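PDB 6GUP: fusarinine C esterase sidJ, which hydrolyses ester bonds of the siderophore fusarinine C to give fusarinine and release its iron, but does not cleave triacetylfusarinine C. Local coordinates for residues Thr30-Lys35 and Leu62-Glu66; Ser126-His131 and Glu248-Phe252; Tyr132-Asn137 and Met267-Leu273. All coordinates share one frame; numbering follows the deposited sequence.

The three contacts sample an alpha/beta-hydrolase from its edge to its interior. Contact 1 joins two loops at the ends of neighbouring sheet strands, with its centre about 25 Å from that of the chain. Contact 2 lies only about 7 Å from the chain centre. Contacts 2 and 3 divide helix 125-134 between them: their centres are about 13 Å apart, and they meet where L130 CD1 packs 3.8 Å from I268 CD1. The helix begins at what is probably a GxSxG nucleophile elbow, whose S123, with H327 and D286, would form the catalytic triad, so contact 2, through S126, lies near the probable active site. Contact 1 lies about 31 Å from either of the others, centre to centre.

Contact 1 of 3, residues Thr30-Lys35 and Leu62-Glu66; sequences TTTTRK and LQPTE
The side-chain ammonium of K35 meets a turn of backbone carbonyls in 62-66, and this polar group organises the contact. K35 NZ donates to T65 O at 2.7 Å and to Q63 O at 3.0 Å, with a weaker bond to L62 O. It approaches above the carbonyl planes, 37° out for T65 and 49° out for Q63. A bend at chi2 (-69°) turns the chain back over the turn, although the CB bond itself leads away from it. Within 62-66, T65 OG1 donates to L62 O at 2.7 Å, and T65 N reaches the same oxygen from the same face.

Weaker polar contacts lie nearby. E66 O receives a CA-H contact from K35 CA at 3.5 Å. R34 NE and E66 OE2, 4.5 Å apart, attract without forming a salt bridge, while R34 NH1 bonds to F108 O.

Van der Waals packing comes from T30, whose OG1 lies 3.8 Å from Q63 CD, the two side chains crossing nearly at right angles.

A buried lysine is thus held by main-chain oxygens, including a weak bond to W67 O; their converging dipoles would probably favour its protonated form, and the bonds tie together the loops leading into strands 37-42 and 67-72.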
loop_
_atom_site.group_PDB
_atom_site.type_symbol
_atom_site.label_atom_id
_atom_site.label_comp_id
_atom_site.label_asym_id
_atom_site.label_seq_id
_atom_site.Cartn_x
_atom_site.Cartn_y
_atom_site.Cartn_z
ATOM N N THR A 30 -3.410 -16.009 15.696
ATOM C CA THR A 30 -2.534 -16.236 16.839
ATOM C C THR A 30 -2.371 -17.716 17.202
ATOM O O THR A 30 -1.550 -18.029 18.068
ATOM C CB THR A 30 -3.060 -15.500 18.091
ATOM O OG1 THR A 30 -4.344 -16.020 18.460
ATOM C CG2 THR A 30 -3.178 -14.005 17.833
ATOM N N THR A 31 -3.115 -18.625 16.557
ATOM C CA THR A 31 -3.223 -19.999 17.071
ATOM C C THR A 31 -3.308 -21.146 16.048
ATOM O O THR A 31 -3.531 -20.948 14.851
ATOM C CB THR A 31 -4.393 -20.098 18.089
ATOM O OG1 THR A 31 -4.514 -21.438 18.586
ATOM C CG2 THR A 31 -5.713 -19.651 17.470
ATOM N N THR A 32 -3.116 -22.349 16.592
ATOM C CA THR A 32 -3.195 -23.642 15.897
ATOM C C THR A 32 -4.588 -23.986 15.356
ATOM O O THR A 32 -4.709 -24.789 14.427
ATOM C CB THR A 32 -2.815 -24.777 16.883
ATOM O OG1 THR A 32 -1.803 -24.321 17.789
ATOM C CG2 THR A 32 -2.314 -26.018 16.159
ATOM N N THR A 33 -5.620 -23.383 15.952
ATOM C CA THR A 33 -7.027 -23.752 15.735
ATOM C C THR A 33 -7.440 -23.819 14.264
ATOM O O THR A 33 -6.889 -23.113 13.415
ATOM C CB THR A 33 -7.995 -22.771 16.441
ATOM O OG1 THR A 33 -7.806 -21.451 15.925
ATOM C CG2 THR A 33 -7.780 -22.751 17.954
ATOM N N ARG A 34 -8.428 -24.666 13.994
ATOM C CA ARG A 34 -8.920 -24.903 12.640
ATOM C C ARG A 34 -9.738 -23.700 12.157
ATOM O O ARG A 34 -10.561 -23.167 12.905
ATOM C CB ARG A 34 -9.766 -26.179 12.610
ATOM C CG ARG A 34 -9.891 -26.826 11.243
ATOM C CD ARG A 34 -10.838 -28.018 11.277
ATOM N NE ARG A 34 -11.677 -28.076 10.080
ATOM C CZ ARG A 34 -11.305 -28.547 8.887
ATOM N NH1 ARG A 34 -10.081 -29.033 8.678
ATOM N NH2 ARG A 34 -12.178 -28.533 7.882
ATOM N N LYS A 35 -9.499 -23.287 10.912
ATOM C CA LYS A 35 -10.106 -22.091 10.321
ATOM C C LYS A 35 -10.534 -22.376 8.882
ATOM O O LYS A 35 -9.957 -21.824 7.946
ATOM C CB LYS A 35 -9.106 -20.929 10.312
ATOM C CG LYS A 35 -8.572 -20.507 11.664
ATOM C CD LYS A 35 -9.632 -19.854 12.525
ATOM C CE LYS A 35 -8.990 -19.293 13.777
ATOM N NZ LYS A 35 -9.965 -18.752 14.759
ATOM N N LEU A 62 -12.781 -13.099 16.828
ATOM C CA LEU A 62 -12.752 -14.270 15.935
ATOM C C LEU A 62 -11.721 -15.354 16.319
ATOM O O LEU A 62 -11.655 -16.389 15.652
ATOM C CB LEU A 62 -12.520 -13.829 14.479
ATOM C CG LEU A 62 -13.577 -12.931 13.825
ATOM C CD1 LEU A 62 -13.079 -12.435 12.475
ATOM C CD2 LEU A 62 -14.914 -13.640 13.670
ATOM N N GLN A 63 -10.923 -15.123 17.367
ATOM C CA GLN A 63 -9.952 -16.122 17.866
ATOM C C GLN A 63 -10.554 -17.502 18.211
ATOM O O GLN A 63 -10.053 -18.518 17.723
ATOM C CB GLN A 63 -9.156 -15.581 19.069
ATOM C CG GLN A 63 -7.997 -14.667 18.696
ATOM C CD GLN A 63 -7.292 -14.068 19.904
ATOM O OE1 GLN A 63 -7.427 -14.555 21.028
ATOM N NE2 GLN A 63 -6.530 -13.006 19.671
ATOM N N PRO A 64 -11.620 -17.546 19.044
ATOM C CA PRO A 64 -12.270 -18.838 19.343
ATOM C C PRO A 64 -13.053 -19.498 18.191
ATOM O O PRO A 64 -13.358 -20.690 18.278
ATOM C CB PRO A 64 -13.230 -18.490 20.494
ATOM C CG PRO A 64 -13.465 -17.027 20.368
ATOM C CD PRO A 64 -12.158 -16.469 19.898
ATOM N N THR A 65 -13.365 -18.746 17.135
ATOM C CA THR A 65 -14.260 -19.208 16.067
ATOM C C THR A 65 -13.516 -20.011 14.991
ATOM O O THR A 65 -12.294 -20.167 15.055
ATOM C CB THR A 65 -14.990 -18.013 15.404
ATOM O OG1 THR A 65 -14.049 -17.201 14.689
ATOM C CG2 THR A 65 -15.708 -17.157 16.449
ATOM N N GLU A 66 -14.272 -20.512 14.013
ATOM C CA GLU A 66 -13.720 -21.173 12.820
ATOM C C GLU A 66 -13.492 -20.208 11.632
ATOM O O GLU A 66 -13.269 -20.656 10.503
ATOM C CB GLU A 66 -14.630 -22.342 12.403
ATOM C CG GLU A 66 -14.511 -23.563 13.306
ATOM C CD GLU A 66 -15.172 -24.796 12.718
ATOM O OE1 GLU A 66 -16.340 -24.700 12.286
ATOM O OE2 GLU A 66 -14.523 -25.863 12.692
#

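Contact 2 of 3, residues Ser126-His131 and Glu248-Phe252; sequences SQCVLH and EDDLF
Q127 gives up more surface than any other residue here, its chain lying between L251, F252 and D249. With CG beside the backbone N (chi1 -66°) and the chain extended beyond it, the side chain reaches out to the loop: CG packs 3.7 Å from F252 CE2, and the amide reaches D249. There Q127 OE1 faces D249 OD1 at 3.5 Å, two acceptors that cannot bond to each other; D249, which is poorly ordered, finds its salt-bridge partner in R233 through the other carboxylate oxygen.

F252 points its ring rim at the helix. CZ lies 3.7 Å from S126 O, which sits at the ring edge in its plane, and Q127 N is at the edge too. L130 CD2 adds an apolar contact 3.7 Å from F252 CE1, the two side chains running past each other in opposite directions. Outside the two segments the F252 ring meets that of W302.

L251 enters the same apolar cluster from both ends of its side chain. Its CD1 rests 3.8 Å from Q127 CA, against the helix backbone, whereas its CB lies 4.1 Å from L130 CD2 and also stands over the centre of the F252 ring.

At the far end, H131 and E248 merely touch, their planes 85° apart, and H131 NE2 bonds to D87.

No hydrogen bond crosses between the segments. The helix that begins at the probable nucleophile elbow is therefore joined to loop 248-252 by close apolar packing, while the polar ends of H131 and D249 find their partners, D87 and R233, outside the two segments.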
loop_
_atom_site.group_PDB
_atom_site.type_symbol
_atom_site.label_atom_id
_atom_site.label_comp_id
_atom_site.label_asym_id
_atom_site.label_seq_id
_atom_site.Cartn_x
_atom_site.Cartn_y
_atom_site.Cartn_z
ATOM N N SER A 126 -17.030 -0.566 0.832
ATOM C CA SER A 126 -18.387 -1.026 0.512
ATOM C C SER A 126 -18.764 -0.864 -0.965
ATOM O O SER A 126 -19.577 -1.637 -1.478
ATOM C CB SER A 126 -19.415 -0.294 1.376
ATOM O OG SER A 126 -19.184 -0.533 2.754
ATOM N N GLN A 127 -18.187 0.134 -1.637
ATOM C CA GLN A 127 -18.352 0.300 -3.087
ATOM C C GLN A 127 -17.845 -0.934 -3.828
ATOM O O GLN A 127 -18.514 -1.433 -4.729
ATOM C CB GLN A 127 -17.601 1.532 -3.606
ATOM C CG GLN A 127 -18.121 2.871 -3.104
ATOM C CD GLN A 127 -17.185 4.023 -3.432
ATOM O OE1 GLN A 127 -16.390 3.952 -4.372
ATOM N NE2 GLN A 127 -17.276 5.095 -2.655
ATOM N N CYS A 128 -16.665 -1.419 -3.436
ATOM C CA CYS A 128 -16.080 -2.635 -4.017
ATOM C C CYS A 128 -16.968 -3.870 -3.828
ATOM O O CYS A 128 -17.045 -4.715 -4.720
ATOM C CB CYS A 128 -14.694 -2.913 -3.424
ATOM S SG CYS A 128 -13.568 -1.501 -3.455
ATOM N N VAL A 129 -17.639 -3.957 -2.678
ATOM C CA VAL A 129 -18.534 -5.079 -2.367
ATOM C C VAL A 129 -19.749 -5.080 -3.301
ATOM O O VAL A 129 -20.042 -6.097 -3.930
ATOM C CB VAL A 129 -18.990 -5.062 -0.883
ATOM C CG1 VAL A 129 -20.008 -6.163 -0.599
ATOM C CG2 VAL A 129 -17.790 -5.213 0.046
ATOM N N LEU A 130 -20.443 -3.945 -3.389
ATOM C CA LEU A 130 -21.620 -3.817 -4.262
ATOM C C LEU A 130 -21.256 -3.925 -5.747
ATOM O O LEU A 130 -22.011 -4.504 -6.529
ATOM C CB LEU A 130 -22.366 -2.500 -3.990
ATOM C CG LEU A 130 -23.651 -2.214 -4.784
ATOM C CD1 LEU A 130 -24.641 -3.369 -4.720
ATOM C CD2 LEU A 130 -24.308 -0.936 -4.284
ATOM N N HIS A 131 -20.102 -3.375 -6.123
ATOM C CA HIS A 131 -19.595 -3.460 -7.500
ATOM C C HIS A 131 -19.229 -4.904 -7.871
ATOM O O HIS A 131 -19.518 -5.351 -8.981
ATOM C CB HIS A 131 -18.382 -2.538 -7.673
ATOM C CG HIS A 131 -18.046 -2.220 -9.096
ATOM N ND1 HIS A 131 -18.490 -1.076 -9.725
ATOM C CD2 HIS A 131 -17.274 -2.870 -9.998
ATOM C CE1 HIS A 131 -18.019 -1.045 -10.959
ATOM N NE2 HIS A 131 -17.278 -2.120 -11.150
ATOM N N GLU A 248 -19.641 6.319 -11.114
ATOM C CA GLU A 248 -19.223 4.997 -10.624
ATOM C C GLU A 248 -19.179 4.918 -9.094
ATOM O O GLU A 248 -19.625 3.929 -8.507
ATOM C CB GLU A 248 -17.846 4.634 -11.203
ATOM C CG GLU A 248 -17.264 3.313 -10.718
ATOM C CD GLU A 248 -15.876 3.050 -11.261
ATOM O OE1 GLU A 248 -14.945 3.792 -10.883
ATOM O OE2 GLU A 248 -15.711 2.093 -12.046
ATOM N N ASP A 249 -18.632 5.957 -8.467
ATOM C CA ASP A 249 -18.503 6.020 -7.007
ATOM C C ASP A 249 -19.842 6.220 -6.307
ATOM O O ASP A 249 -20.057 5.687 -5.216
ATOM C CB ASP A 249 -17.560 7.159 -6.595
ATOM C CG ASP A 249 -16.149 6.980 -7.128
ATOM O OD1 ASP A 249 -15.666 5.830 -7.190
ATOM O OD2 ASP A 249 -15.518 7.998 -7.481
ATOM N N ASP A 250 -20.739 6.980 -6.937
ATOM C CA ASP A 250 -21.990 7.396 -6.309
ATOM C C ASP A 250 -23.036 6.270 -6.307
ATOM O O ASP A 250 -24.011 6.294 -7.063
ATOM C CB ASP A 250 -22.515 8.668 -6.998
ATOM C CG ASP A 250 -23.624 9.350 -6.218
ATOM O OD1 ASP A 250 -23.712 9.147 -4.991
ATOM O OD2 ASP A 250 -24.405 10.105 -6.837
ATOM N N LEU A 251 -22.807 5.288 -5.437
ATOM C CA LEU A 251 -23.702 4.142 -5.260
ATOM C C LEU A 251 -24.683 4.340 -4.101
ATOM O O LEU A 251 -25.772 3.763 -4.117
ATOM C CB LEU A 251 -22.884 2.867 -5.012
ATOM C CG LEU A 251 -21.963 2.406 -6.147
ATOM C CD1 LEU A 251 -20.971 1.365 -5.650
ATOM C CD2 LEU A 251 -22.770 1.854 -7.313
ATOM N N PHE A 252 -24.305 5.161 -3.115
ATOM C CA PHE A 252 -25.004 5.225 -1.827
ATOM C C PHE A 252 -25.683 6.569 -1.514
ATOM O O PHE A 252 -26.047 6.815 -0.360
ATOM C CB PHE A 252 -24.021 4.859 -0.704
ATOM C CG PHE A 252 -23.301 3.553 -0.927
ATOM C CD1 PHE A 252 -24.020 2.376 -1.124
ATOM C CD2 PHE A 252 -21.908 3.493 -0.934
ATOM C CE1 PHE A 252 -23.367 1.168 -1.331
ATOM C CE2 PHE A 252 -21.251 2.287 -1.140
ATOM C CZ PHE A 252 -21.981 1.123 -1.340
#

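Contact 3 of 3, residues Tyr132-Asn137 and Met267-Leu273; sequences YLSRPN and MIREQGL
S134 and M267 bring the two backbones closest, with their CA atoms 4.8 Å apart. Here helix 125-134 ends, R135 leaving helical geometry, beside the short, weakly bonded helix 268-271, which gives way at G272 to positive phi. A water bridges the two segments: it donates to L133 O at 2.8 Å and to I268 O at 2.7 Å, and accepts from L273 N.

Among the side chains, Q271 folds over the end of the longer helix. Its bend at chi2 (-62°) lays the amide beside the carbonyls of S134 and R135. NE2 gives S134 O a weak bond, 3.3 Å long and bent to 126° at the hydrogen; OE1 lies near R135 O, but both are acceptors, and R135 O is served by R154 NH1. L133 fills the other flank, its CB 4.0 Å from I268 CG1 and its CD2 tight against L273 O at 3.2 Å. L273 answers with two branches: CD1 lies 3.4 Å from Y132 O, and CD2 touches N137 ND2.

Around this joint Y132 packs on helix 86-108 and L273 pairs through its backbone with L157. The C-terminal end of a sheet-packed helix of the alpha/beta-hydrolase fold thus meets the segment leading into strand 278-283.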
loop_
_atom_site.group_PDB
_atom_site.type_symbol
_atom_site.label_atom_id
_atom_site.label_comp_id
_atom_site.label_asym_id
_atom_site.label_seq_id
_atom_site.Cartn_x
_atom_site.Cartn_y
_atom_site.Cartn_z
ATOM N N TYR A 132 -18.608 -5.624 -6.936
ATOM C CA TYR A 132 -18.317 -7.059 -7.096
ATOM C C TYR A 132 -19.590 -7.856 -7.404
ATOM O O TYR A 132 -19.596 -8.700 -8.305
ATOM C CB TYR A 132 -17.639 -7.616 -5.830
ATOM C CG TYR A 132 -17.133 -9.041 -5.936
ATOM C CD1 TYR A 132 -17.990 -10.127 -5.740
ATOM C CD2 TYR A 132 -15.788 -9.306 -6.203
ATOM C CE1 TYR A 132 -17.528 -11.432 -5.830
ATOM C CE2 TYR A 132 -15.317 -10.610 -6.293
ATOM C CZ TYR A 132 -16.190 -11.668 -6.104
ATOM O OH TYR A 132 -15.733 -12.962 -6.198
ATOM N N LEU A 133 -20.658 -7.570 -6.660
ATOM C CA LEU A 133 -21.921 -8.308 -6.772
ATOM C C LEU A 133 -22.820 -7.885 -7.939
ATOM O O LEU A 133 -23.544 -8.720 -8.479
ATOM C CB LEU A 133 -22.718 -8.193 -5.464
ATOM C CG LEU A 133 -22.084 -8.822 -4.222
ATOM C CD1 LEU A 133 -22.889 -8.464 -2.980
ATOM C CD2 LEU A 133 -21.963 -10.331 -4.378
ATOM N N SER A 134 -22.781 -6.607 -8.321
ATOM C CA SER A 134 -23.785 -6.034 -9.230
ATOM C C SER A 134 -23.398 -5.999 -10.713
ATOM O O SER A 134 -24.276 -6.068 -11.576
ATOM C CB SER A 134 -24.153 -4.619 -8.772
ATOM O OG SER A 134 -23.052 -3.733 -8.879
ATOM N N ARG A 135 -22.104 -5.894 -11.010
ATOM C CA ARG A 135 -21.649 -5.703 -12.392
ATOM C C ARG A 135 -21.577 -7.019 -13.177
ATOM O O ARG A 135 -21.579 -8.094 -12.572
ATOM C CB ARG A 135 -20.288 -4.998 -12.407
ATOM C CG ARG A 135 -20.248 -3.656 -11.688
ATOM C CD ARG A 135 -21.370 -2.701 -12.078
ATOM N NE ARG A 135 -21.472 -2.520 -13.530
ATOM C CZ ARG A 135 -21.080 -1.448 -14.226
ATOM N NH1 ARG A 135 -21.242 -1.445 -15.549
ATOM N NH2 ARG A 135 -20.538 -0.376 -13.641
ATOM N N PRO A 136 -21.516 -6.938 -14.527
ATOM C CA PRO A 136 -21.386 -8.135 -15.369
ATOM C C PRO A 136 -20.153 -8.982 -15.054
ATOM O O PRO A 136 -19.114 -8.441 -14.663
ATOM C CB PRO A 136 -21.273 -7.558 -16.785
ATOM C CG PRO A 136 -21.976 -6.257 -16.716
ATOM C CD PRO A 136 -21.682 -5.722 -15.350
ATOM N N ASN A 137 -20.279 -10.294 -15.244
ATOM C CA ASN A 137 -19.209 -11.251 -14.969
ATOM C C ASN A 137 -18.889 -12.037 -16.248
ATOM O O ASN A 137 -19.220 -13.223 -16.357
ATOM C CB ASN A 137 -19.627 -12.181 -13.818
ATOM C CG ASN A 137 -18.488 -13.052 -13.306
ATOM O OD1 ASN A 137 -17.308 -12.735 -13.478
ATOM N ND2 ASN A 137 -18.842 -14.158 -12.663
ATOM N N MET A 267 -29.327 -5.602 -9.204
ATOM C CA MET A 267 -28.532 -6.562 -9.983
ATOM C C MET A 267 -27.811 -7.630 -9.145
ATOM O O MET A 267 -27.191 -8.528 -9.718
ATOM C CB MET A 267 -27.519 -5.821 -10.872
ATOM C CG MET A 267 -28.148 -4.996 -11.986
ATOM S SD MET A 267 -29.156 -5.938 -13.155
ATOM C CE MET A 267 -27.938 -7.036 -13.876
ATOM N N ILE A 268 -27.896 -7.561 -7.814
ATOM C CA ILE A 268 -27.280 -8.579 -6.946
ATOM C C ILE A 268 -27.896 -9.961 -7.210
ATOM O O ILE A 268 -27.170 -10.951 -7.331
ATOM C CB ILE A 268 -27.376 -8.213 -5.441
ATOM C CG1 ILE A 268 -26.522 -6.970 -5.143
ATOM C CG2 ILE A 268 -26.902 -9.369 -4.560
ATOM C CD1 ILE A 268 -26.786 -6.330 -3.796
ATOM N N ARG A 269 -29.223 -10.020 -7.304
ATOM C CA ARG A 269 -29.925 -11.269 -7.632
ATOM C C ARG A 269 -29.570 -11.808 -9.024
ATOM O O ARG A 269 -29.434 -13.020 -9.201
ATOM C CB ARG A 269 -31.445 -11.083 -7.538
ATOM C CG ARG A 269 -32.235 -12.387 -7.644
ATOM C CD ARG A 269 -33.738 -12.169 -7.614
ATOM N NE ARG A 269 -34.208 -11.315 -8.707
ATOM C CZ ARG A 269 -35.485 -11.020 -8.954
ATOM N NH1 ARG A 269 -36.468 -11.516 -8.199
ATOM N NH2 ARG A 269 -35.788 -10.223 -9.977
ATOM N N GLU A 270 -29.418 -10.909 -9.995
ATOM C CA GLU A 270 -29.250 -11.297 -11.401
ATOM C C GLU A 270 -27.870 -11.887 -11.715
ATOM O O GLU A 270 -27.777 -12.847 -12.482
ATOM C CB GLU A 270 -29.528 -10.110 -12.337
ATOM C CG GLU A 270 -30.877 -9.419 -12.143
ATOM C CD GLU A 270 -32.066 -10.364 -12.215
ATOM O OE1 GLU A 270 -32.069 -11.263 -13.082
ATOM O OE2 GLU A 270 -33.002 -10.201 -11.403
ATOM N N GLN A 271 -26.811 -11.322 -11.132
ATOM C CA GLN A 271 -25.438 -11.777 -11.411
ATOM C C GLN A 271 -25.087 -13.114 -10.745
ATOM O O GLN A 271 -24.181 -13.812 -11.207
ATOM C CB GLN A 271 -24.409 -10.715 -11.005
ATOM C CG GLN A 271 -24.565 -9.354 -11.683
ATOM C CD GLN A 271 -24.420 -9.386 -13.197
ATOM O OE1 GLN A 271 -23.851 -10.317 -13.768
ATOM N NE2 GLN A 271 -24.928 -8.349 -13.853
ATOM N N GLY A 272 -25.785 -13.462 -9.664
ATOM C CA GLY A 272 -25.619 -14.760 -9.004
ATOM C C GLY A 272 -24.321 -14.942 -8.235
ATOM O O GLY A 272 -23.814 -16.063 -8.139
ATOM N N LEU A 273 -23.789 -13.851 -7.680
ATOM C CA LEU A 273 -22.525 -13.883 -6.932
ATOM C C LEU A 273 -22.703 -13.713 -5.417
ATOM O O LEU A 273 -21.717 -13.518 -4.700
ATOM C CB LEU A 273 -21.562 -12.823 -7.483
ATOM C CG LEU A 273 -21.126 -13.011 -8.941
ATOM C CD1 LEU A 273 -20.340 -11.797 -9.404
ATOM C CD2 LEU A 273 -20.300 -14.275 -9.125
HETATM O O HOH W 1 -24.502 -11.013 -7.289
#